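Local atomic coordinates of epidermin biosynthesis protein EpiD (PDB entry 3QJG), a protein that binds flavin mononucleotide and, as an EpiD-type flavoprotein, probably catalyses the oxidative decarboxylation of the C-terminal cysteine of the epidermin precursor peptide. Residues G96-D99 against L103-C106; N58-F63 against N75-I80. All coordinates share one frame; numbering follows the deposited sequence.

Interaction 1 (G96-D99 against L103-C106); sequences GICD and LTIC. With FMN (flavin mononucleotide), chain P.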
ATOM      1  N   GLY A  96      14.216   1.232 -35.616  1.00 15.66           N
ATOM      2  CA  GLY A  96      14.829   0.162 -34.857  1.00 13.64           C
ATOM      3  C   GLY A  96      14.723   0.334 -33.379  1.00 13.72           C
ATOM      4  O   GLY A  96      15.408  -0.374 -32.626  1.00 18.41           O
ATOM      5  N   ILE A  97      13.796   1.177 -32.943  1.00 13.98           N
ATOM      6  CA  ILE A  97      13.578   1.515 -31.534  0.50 13.15           C
ATOM      7  C   ILE A  97      12.715   0.363 -31.023  1.00 13.22           C
ATOM      8  O   ILE A  97      11.644   0.121 -31.567  1.00 15.02           O
ATOM      9  CB  ILE A  97      12.817   2.843 -31.403  0.50 13.01           C
ATOM     10  CG1 ILE A  97      13.578   3.978 -32.105  0.50 13.91           C
ATOM     11  CG2 ILE A  97      12.624   3.270 -29.923  0.50 14.06           C
ATOM     12  CD1 ILE A  97      15.031   3.826 -32.074  0.50  9.79           C
ATOM     13  N   CYS A  98      13.205  -0.380 -30.058  1.00 13.67           N
ATOM     14  CA  CYS A  98      12.443  -1.471 -29.463  1.00 14.08           C
ATOM     15  C   CYS A  98      12.530  -1.369 -27.959  1.00 15.85           C
ATOM     16  O   CYS A  98      13.262  -2.130 -27.337  1.00 15.21           O
ATOM     17  CB  CYS A  98      12.951  -2.820 -29.974  1.00 13.60           C
ATOM     18  SG  CYS A  98      14.675  -3.006 -30.341  1.00 16.61           S
ATOM     19  N   ASP A  99      11.732  -0.462 -27.366  1.00 17.46           N
ATOM     20  CA  ASP A  99      11.753  -0.266 -25.904  1.00 19.04           C
ATOM     21  C   ASP A  99      10.642  -0.998 -25.133  1.00 19.70           C
ATOM     22  O   ASP A  99      10.547  -0.809 -23.902  1.00 20.60           O
ATOM     23  CB  ASP A  99      11.960   1.210 -25.447  1.00 19.80           C
ATOM     24  CG  ASP A  99      11.045   2.206 -26.117  1.00 23.01           C
ATOM     25  OD1 ASP A  99      10.017   1.740 -26.627  1.00 21.59           O
ATOM     26  OD2 ASP A  99      11.375   3.480 -26.148  1.00 21.33           O
ATOM     27  N   LEU A 103       7.654  -4.284 -29.685  1.00 15.13           N
ATOM     28  CA  LEU A 103       8.510  -3.642 -30.655  1.00 15.17           C
ATOM     29  C   LEU A 103       9.777  -4.438 -30.949  1.00 16.73           C
ATOM     30  O   LEU A 103      10.288  -4.426 -32.087  1.00 15.11           O
ATOM     31  CB  LEU A 103       8.914  -2.256 -30.196  1.00 14.42           C
ATOM     32  CG  LEU A 103       7.886  -1.139 -30.064  1.00 17.11           C
ATOM     33  CD1 LEU A 103       8.527   0.115 -29.426  1.00 17.92           C
ATOM     34  CD2 LEU A 103       7.346  -0.812 -31.420  1.00 17.61           C
ATOM     35  N   THR A 104      10.310  -5.067 -29.909  1.00 18.38           N
ATOM     36  CA  THR A 104      11.454  -5.965 -30.030  1.00 19.16           C
ATOM     37  C   THR A 104      11.164  -7.229 -30.878  1.00 20.07           C
ATOM     38  O   THR A 104      12.028  -7.682 -31.662  1.00 20.82           O
ATOM     39  CB  THR A 104      11.942  -6.426 -28.617  1.00 18.42           C
ATOM     40  OG1 THR A 104      12.212  -5.257 -27.826  1.00 19.95           O
ATOM     41  CG2 THR A 104      13.143  -7.328 -28.675  1.00 16.21           C
ATOM     42  N   ILE A 105       9.998  -7.818 -30.668  1.00 19.29           N
ATOM     43  CA  ILE A 105       9.489  -8.848 -31.521  1.00 19.63           C
ATOM     44  C   ILE A 105       9.453  -8.442 -32.991  1.00 20.35           C
ATOM     45  O   ILE A 105       9.969  -9.197 -33.812  1.00 20.14           O
ATOM     46  CB  ILE A 105       8.124  -9.350 -31.079  1.00 19.23           C
ATOM     47  CG1 ILE A 105       8.225  -9.991 -29.703  1.00 19.20           C
ATOM     48  CG2 ILE A 105       7.621 -10.460 -32.026  1.00 21.11           C
ATOM     49  CD1 ILE A 105       6.843 -10.208 -29.002  1.00 14.37           C
ATOM     50  N   CYS A 106       8.990  -7.220 -33.303  1.00 20.24           N
ATOM     51  CA  CYS A 106       8.854  -6.787 -34.701  1.00 21.19           C
ATOM     52  C   CYS A 106      10.227  -6.473 -35.344  1.00 20.37           C
ATOM     53  O   CYS A 106      10.490  -6.757 -36.531  1.00 20.36           O
ATOM     54  CB  CYS A 106       7.845  -5.611 -34.821  1.00 21.13           C
ATOM     55  SG  CYS A 106       6.147  -6.073 -34.290  1.00 21.67           S
TER
HETATM   56  N1  FMN P 501      18.049  -7.314 -26.667  1.00 15.53           N
HETATM   57  C2  FMN P 501      19.237  -7.110 -27.329  1.00 18.79           C
HETATM   58  O2  FMN P 501      19.418  -6.169 -28.174  1.00 18.11           O
HETATM   59  N3  FMN P 501      20.274  -7.947 -26.992  1.00 19.29           N
HETATM   60  C4  FMN P 501      20.140  -8.985 -26.095  1.00 20.56           C
HETATM   61  O4  FMN P 501      21.124  -9.707 -25.910  1.00 22.55           O
HETATM   62  C4A FMN P 501      18.929  -9.183 -25.454  1.00 15.89           C
HETATM   63  N5  FMN P 501      18.716 -10.228 -24.551  1.00 23.45           N
HETATM   64  C5A FMN P 501      17.498 -10.372 -23.891  1.00 19.06           C
HETATM   65  C6  FMN P 501      17.285 -11.397 -22.967  1.00 22.57           C
HETATM   66  C7  FMN P 501      16.052 -11.535 -22.300  1.00 20.57           C
HETATM   67  C7M FMN P 501      15.814 -12.658 -21.300  1.00 18.87           C
HETATM   68  C8  FMN P 501      15.028 -10.630 -22.600  1.00 21.73           C
HETATM   69  C8M FMN P 501      13.676 -10.697 -21.925  1.00 21.65           C
HETATM   70  C9  FMN P 501      15.242  -9.609 -23.519  1.00 20.74           C
HETATM   71  C9A FMN P 501      16.468  -9.484 -24.172  1.00 19.15           C
HETATM   72  N10 FMN P 501      16.662  -8.473 -25.103  1.00 17.17           N
HETATM   73  C10 FMN P 501      17.886  -8.313 -25.736  1.00 19.94           C
HETATM   74  C1' FMN P 501      15.601  -7.518 -25.436  1.00 16.06           C
HETATM   75  C2' FMN P 501      15.829  -6.166 -24.774  1.00 15.74           C
HETATM   76  O2' FMN P 501      15.932  -6.204 -23.372  1.00 13.54           O
HETATM   77  C3' FMN P 501      14.651  -5.289 -25.124  1.00 16.37           C
HETATM   78  O3' FMN P 501      14.619  -4.956 -26.504  1.00 17.97           O
HETATM   79  C4' FMN P 501      14.671  -4.001 -24.266  1.00 15.72           C
HETATM   80  O4' FMN P 501      13.648  -3.165 -24.681  1.00 12.03           O
HETATM   81  C5' FMN P 501      15.949  -3.271 -24.383  1.00 16.49           C
HETATM   82  O5' FMN P 501      15.851  -2.074 -23.659  1.00 20.77           O
HETATM   83  P   FMN P 501      17.163  -1.220 -23.307  1.00 18.34           P
HETATM   84  O1P FMN P 501      16.737   0.233 -22.865  1.00 17.44           O
HETATM   85  O2P FMN P 501      17.990  -1.255 -24.505  1.00 20.55           O
HETATM   86  O3P FMN P 501      17.976  -1.950 -22.289  1.00 19.74           O
HETATM   87  O   HOH W   1      11.043  -2.262 -33.247  1.00 13.58           O
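The ribityl end of a flavin mononucleotide pocket at a subunit interface is built here, where the loop residues Cys98 and Asp99 meet Leu103 and Thr104 of helix 101-107. Two of the flavin's ribityl hydroxyls are gripped. FMN O3' makes a shared (bifurcated) donation, shorter to Thr104 OG1 (2.8 Å) and longer to Cys98 O (3.2 Å); that carbonyl oxygen also accepts from FMN O4' at 2.9 Å, so it serves both hydroxyls. With OG1 beside the backbone N (chi1 -55°), the Thr104 hydroxyl can meet FMN O3' and Asn100 O, one residue before the helix, at once, while CG2 lies along the ribityl chain. OG1 also comes within 3.3 Å of Cys98 CB, wedging the threonine between cysteine and cofactor. The site is consistent with the homo-oligomeric flavin-containing cysteine decarboxylases, in which the flavin lies between subunits: the same FMN is hydrogen-bonded to Thr86, Ser87 and Asn118 of the second subunit, and Met123 of that subunit packs on Thr104. One residue earlier on the helix, Leu103 turns its CB onto Cys98, 3.7 Å from Cys98 CA, while its CD1 runs alongside the Asp99 carboxylate, 3.6 Å from Asp99 OD1. That carboxylate is pinned by salt bridges to Lys92 of its own chain through OD1 and to Lys92 of the second subunit through OD2, an arrangement that would probably stabilise its negative charge. A water bridges the backbones, donating to Ile97 O at 3.0 Å and to Leu103 O at 2.6 Å. Gly96, with positive phi (76°), ends helix 87-94 in a Schellman motif, and its carbonyl oxygen accepts from Asn91 of the second subunit, while Asn88 of that subunit takes the backbone N-H of Cys98.

Interaction 2 (N58-F63 against N75-I80); sequences NYYDEF and NKHDKI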
ATOM      1  N   ASN A  58      -2.699 -17.255 -26.742  1.00 22.72           N
ATOM      2  CA  ASN A  58      -1.787 -16.775 -25.766  1.00 22.36           C
ATOM      3  C   ASN A  58      -1.827 -15.288 -25.784  1.00 23.17           C
ATOM      4  O   ASN A  58      -1.791 -14.638 -26.882  1.00 20.33           O
ATOM      5  CB  ASN A  58      -0.340 -17.197 -26.072  1.00 23.78           C
ATOM      6  CG  ASN A  58      -0.121 -18.659 -25.932  1.00 22.19           C
ATOM      7  OD1 ASN A  58       0.159 -19.141 -24.844  1.00 23.95           O
ATOM      8  ND2 ASN A  58      -0.160 -19.372 -27.044  1.00 23.72           N
ATOM      9  N   TYR A  59      -1.885 -14.731 -24.580  1.00 22.49           N
ATOM     10  CA  TYR A  59      -1.776 -13.316 -24.449  1.00 23.14           C
ATOM     11  C   TYR A  59      -0.444 -13.085 -23.747  1.00 23.52           C
ATOM     12  O   TYR A  59      -0.249 -13.559 -22.623  1.00 24.17           O
ATOM     13  CB  TYR A  59      -2.958 -12.730 -23.688  1.00 22.57           C
ATOM     14  CG  TYR A  59      -2.779 -11.263 -23.416  1.00 23.51           C
ATOM     15  CD1 TYR A  59      -2.628 -10.362 -24.445  1.00 21.09           C
ATOM     16  CD2 TYR A  59      -2.724 -10.784 -22.113  1.00 24.75           C
ATOM     17  CE1 TYR A  59      -2.443  -9.024 -24.194  1.00 21.25           C
ATOM     18  CE2 TYR A  59      -2.570  -9.455 -21.861  1.00 21.25           C
ATOM     19  CZ  TYR A  59      -2.398  -8.583 -22.909  1.00 20.07           C
ATOM     20  OH  TYR A  59      -2.212  -7.278 -22.616  1.00 14.86           O
ATOM     21  N   TYR A  60       0.486 -12.442 -24.456  1.00 22.47           N
ATOM     22  CA  TYR A  60       1.833 -12.228 -23.940  1.00 21.60           C
ATOM     23  C   TYR A  60       1.760 -10.944 -23.206  1.00 21.75           C
ATOM     24  O   TYR A  60       1.398  -9.897 -23.790  1.00 24.18           O
ATOM     25  CB  TYR A  60       2.909 -12.166 -25.037  1.00 20.71           C
ATOM     26  CG  TYR A  60       3.078 -13.445 -25.822  1.00 22.40           C
ATOM     27  CD1 TYR A  60       3.403 -14.644 -25.173  1.00 23.00           C
ATOM     28  CD2 TYR A  60       2.818 -13.492 -27.192  1.00 23.11           C
ATOM     29  CE1 TYR A  60       3.492 -15.834 -25.867  1.00 22.15           C
ATOM     30  CE2 TYR A  60       2.919 -14.697 -27.911  1.00 21.99           C
ATOM     31  CZ  TYR A  60       3.256 -15.855 -27.242  1.00 24.13           C
ATOM     32  OH  TYR A  60       3.381 -17.038 -27.937  1.00 24.26           O
ATOM     33  N   ASP A  61       2.142 -10.988 -21.944  1.00 21.80           N
ATOM     34  CA  ASP A  61       2.037  -9.815 -21.077  1.00 23.36           C
ATOM     35  C   ASP A  61       3.407  -9.518 -20.403  1.00 22.67           C
ATOM     36  O   ASP A  61       3.770 -10.166 -19.440  1.00 21.89           O
ATOM     37  CB  ASP A  61       0.978 -10.126 -20.031  1.00 23.27           C
ATOM     38  CG  ASP A  61       0.645  -8.936 -19.119  1.00 27.08           C
ATOM     39  OD1 ASP A  61       1.348  -7.857 -19.170  1.00 25.47           O
ATOM     40  OD2 ASP A  61      -0.341  -9.127 -18.345  1.00 28.80           O
ATOM     41  N   GLU A  62       4.121  -8.533 -20.921  1.00 23.52           N
ATOM     42  CA  GLU A  62       5.446  -8.109 -20.440  1.00 23.85           C
ATOM     43  C   GLU A  62       5.457  -7.668 -18.955  1.00 24.92           C
ATOM     44  O   GLU A  62       6.488  -7.793 -18.256  1.00 25.36           O
ATOM     45  CB  GLU A  62       5.962  -6.929 -21.316  1.00 24.40           C
ATOM     46  CG  GLU A  62       7.446  -6.809 -21.314  1.00 26.43           C
ATOM     47  CD  GLU A  62       7.962  -5.514 -21.896  1.00 28.21           C
ATOM     48  OE1 GLU A  62       7.238  -4.792 -22.632  1.00 25.32           O
ATOM     49  OE2 GLU A  62       9.130  -5.230 -21.591  1.00 28.62           O
ATOM     50  N   PHE A  63       4.333  -7.138 -18.467  1.00 24.55           N
ATOM     51  CA  PHE A  63       4.183  -6.696 -17.049  0.60 25.16           C
ATOM     52  C   PHE A  63       4.107  -7.910 -16.144  1.00 24.07           C
ATOM     53  O   PHE A  63       4.675  -7.954 -15.078  1.00 24.65           O
ATOM     54  CB  PHE A  63       2.897  -5.862 -16.871  0.60 25.88           C
ATOM     55  CG  PHE A  63       2.717  -5.259 -15.481  0.60 28.52           C
ATOM     56  CD1 PHE A  63       3.464  -4.151 -15.087  0.60 29.00           C
ATOM     57  CD2 PHE A  63       1.789  -5.804 -14.577  0.60 30.21           C
ATOM     58  CE1 PHE A  63       3.300  -3.577 -13.826  0.60 29.08           C
ATOM     59  CE2 PHE A  63       1.617  -5.237 -13.326  0.60 31.67           C
ATOM     60  CZ  PHE A  63       2.382  -4.107 -12.951  0.60 31.74           C
ATOM     61  N   ASN A  75       9.961 -16.617 -33.455  1.00 23.15           N
ATOM     62  CA  ASN A  75      10.192 -17.895 -34.166  1.00 23.84           C
ATOM     63  C   ASN A  75       9.027 -18.854 -34.129  1.00 24.46           C
ATOM     64  O   ASN A  75       8.938 -19.761 -34.949  1.00 23.23           O
ATOM     65  CB  ASN A  75      11.363 -18.668 -33.555  1.00 23.93           C
ATOM     66  CG  ASN A  75      12.674 -17.968 -33.721  1.00 25.38           C
ATOM     67  OD1 ASN A  75      12.817 -16.970 -34.492  1.00 27.31           O
ATOM     68  ND2 ASN A  75      13.661 -18.460 -32.991  1.00 26.30           N
ATOM     69  N   LYS A  76       8.182 -18.687 -33.130  1.00 23.37           N
ATOM     70  CA  LYS A  76       6.949 -19.470 -33.009  1.00 25.33           C
ATOM     71  C   LYS A  76       5.874 -19.012 -34.039  1.00 24.06           C
ATOM     72  O   LYS A  76       4.858 -19.675 -34.235  1.00 24.10           O
ATOM     73  CB  LYS A  76       6.444 -19.263 -31.576  1.00 25.95           C
ATOM     74  CG  LYS A  76       5.275 -20.095 -31.165  1.00 28.68           C
ATOM     75  CD  LYS A  76       4.946 -19.814 -29.735  1.00 29.77           C
ATOM     76  CE  LYS A  76       3.475 -20.015 -29.499  1.00 30.43           C
ATOM     77  NZ  LYS A  76       3.151 -21.397 -29.168  1.00 34.16           N
ATOM     78  N   HIS A  77       6.073 -17.847 -34.667  1.00 23.01           N
ATOM     79  CA  HIS A  77       5.053 -17.323 -35.554  1.00 23.11           C
ATOM     80  C   HIS A  77       5.495 -17.185 -37.031  1.00 23.84           C
ATOM     81  O   HIS A  77       6.598 -16.737 -37.367  1.00 24.67           O
ATOM     82  CB  HIS A  77       4.505 -16.018 -35.024  1.00 22.39           C
ATOM     83  CG  HIS A  77       3.933 -16.111 -33.642  1.00 20.96           C
ATOM     84  ND1 HIS A  77       4.684 -15.893 -32.506  1.00 17.63           N
ATOM     85  CD2 HIS A  77       2.674 -16.357 -33.215  1.00 18.54           C
ATOM     86  CE1 HIS A  77       3.920 -16.032 -31.445  1.00 16.16           C
ATOM     87  NE2 HIS A  77       2.696 -16.303 -31.844  1.00 18.69           N
ATOM     88  N   ASP A  78       4.602 -17.601 -37.914  1.00 24.01           N
ATOM     89  CA  ASP A  78       4.829 -17.512 -39.322  1.00 24.32           C
ATOM     90  C   ASP A  78       4.488 -16.123 -39.770  1.00 23.17           C
ATOM     91  O   ASP A  78       5.116 -15.601 -40.659  1.00 23.24           O
ATOM     92  CB  ASP A  78       3.953 -18.515 -40.013  1.00 25.65           C
ATOM     93  CG  ASP A  78       4.226 -19.909 -39.532  1.00 30.39           C
ATOM     94  OD1 ASP A  78       5.232 -20.487 -39.976  1.00 37.16           O
ATOM     95  OD2 ASP A  78       3.499 -20.390 -38.650  1.00 33.40           O
ATOM     96  N   LYS A  79       3.472 -15.514 -39.156  1.00 22.64           N
ATOM     97  CA  LYS A  79       3.044 -14.169 -39.572  1.00 21.21           C
ATOM     98  C   LYS A  79       2.937 -13.354 -38.321  1.00 20.27           C
ATOM     99  O   LYS A  79       2.481 -13.874 -37.308  1.00 19.44           O
ATOM    100  CB  LYS A  79       1.682 -14.188 -40.310  1.00 21.28           C
ATOM    101  CG  LYS A  79       1.672 -15.033 -41.567  1.00 21.91           C
ATOM    102  CD  LYS A  79       2.687 -14.533 -42.601  1.00 28.32           C
ATOM    103  CE  LYS A  79       2.665 -15.360 -43.913  1.00 31.99           C
ATOM    104  NZ  LYS A  79       3.544 -14.716 -44.920  1.00 34.03           N
ATOM    105  N   ILE A  80       3.409 -12.115 -38.403  1.00 17.66           N
ATOM    106  CA  ILE A  80       3.233 -11.170 -37.368  1.00 18.12           C
ATOM    107  C   ILE A  80       2.602  -9.958 -37.979  1.00 18.71           C
ATOM    108  O   ILE A  80       3.109  -9.419 -39.031  1.00 20.43           O
ATOM    109  CB  ILE A  80       4.596 -10.761 -36.699  1.00 17.40           C
ATOM    110  CG1 ILE A  80       5.260 -12.053 -36.180  1.00 17.53           C
ATOM    111  CG2 ILE A  80       4.354  -9.708 -35.625  1.00 15.94           C
ATOM    112  CD1 ILE A  80       6.599 -11.940 -35.520  1.00 13.48           C
TER
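A side-chain contact made at a distance from the backbones joins Tyr60, on the short edge strand 59-60, to Lys76 and His77 in the turn between helix 70-75 and strand 79-85. The nearest CA atoms, those of Asn58 and Lys76, are 11.7 Å apart; side chains from both segments bridge the gap, and the tyrosine hydroxyl makes the closest approach. Tyr60 OH lies 3.4 Å from Lys76 CE, against the aliphatic end of the lysine. It also reaches the rim of the imidazole, 3.7 Å from His77 CE1. Tyrosine and histidine rings approach from opposite directions and meet edge to edge, with Tyr60 CE2 at 3.9 Å from His77 CE1. In the parallel part of the mixed sheet of this Rossmann-like fold, strands 34-39 and 7-12 lie between the two segments, and Tyr60 and His77 both rest on Leu9. Lys76 starts with CG opposite the backbone N (chi1 -173°) and bends at its last torsion (87°), carrying NZ past the tyrosine to a salt bridge with Glu34. His77 is held at both nitrogens, ND1 paired with Ile73 O and NE2 with Asn36 ND2, which fixes the ring's rotation.

How the interactions relate
Along the chain the two contacts follow in series. Interaction 2 comes first, closing the loop from strand 59-60 through helix 70-75 to the start of strand 79-85. The chain then runs up that strand and through helix 87-94 before interaction 1 closes the short turn into helix 101-107. Neither loop encloses or crosses the other. With centres 13 Å apart, they touch where helix 101-107 lies on the sheet: Ile105 CG2 is 3.9 Å from Ile80 CD1, and Cys106 SG is 4.3 Å from Ile80 CG2. Interaction 2 ties edge strand 59-60, across strands 34-39 and 7-12, to the turn into inner strand 79-85; interaction 1 belongs to the flavin-binding subunit interface.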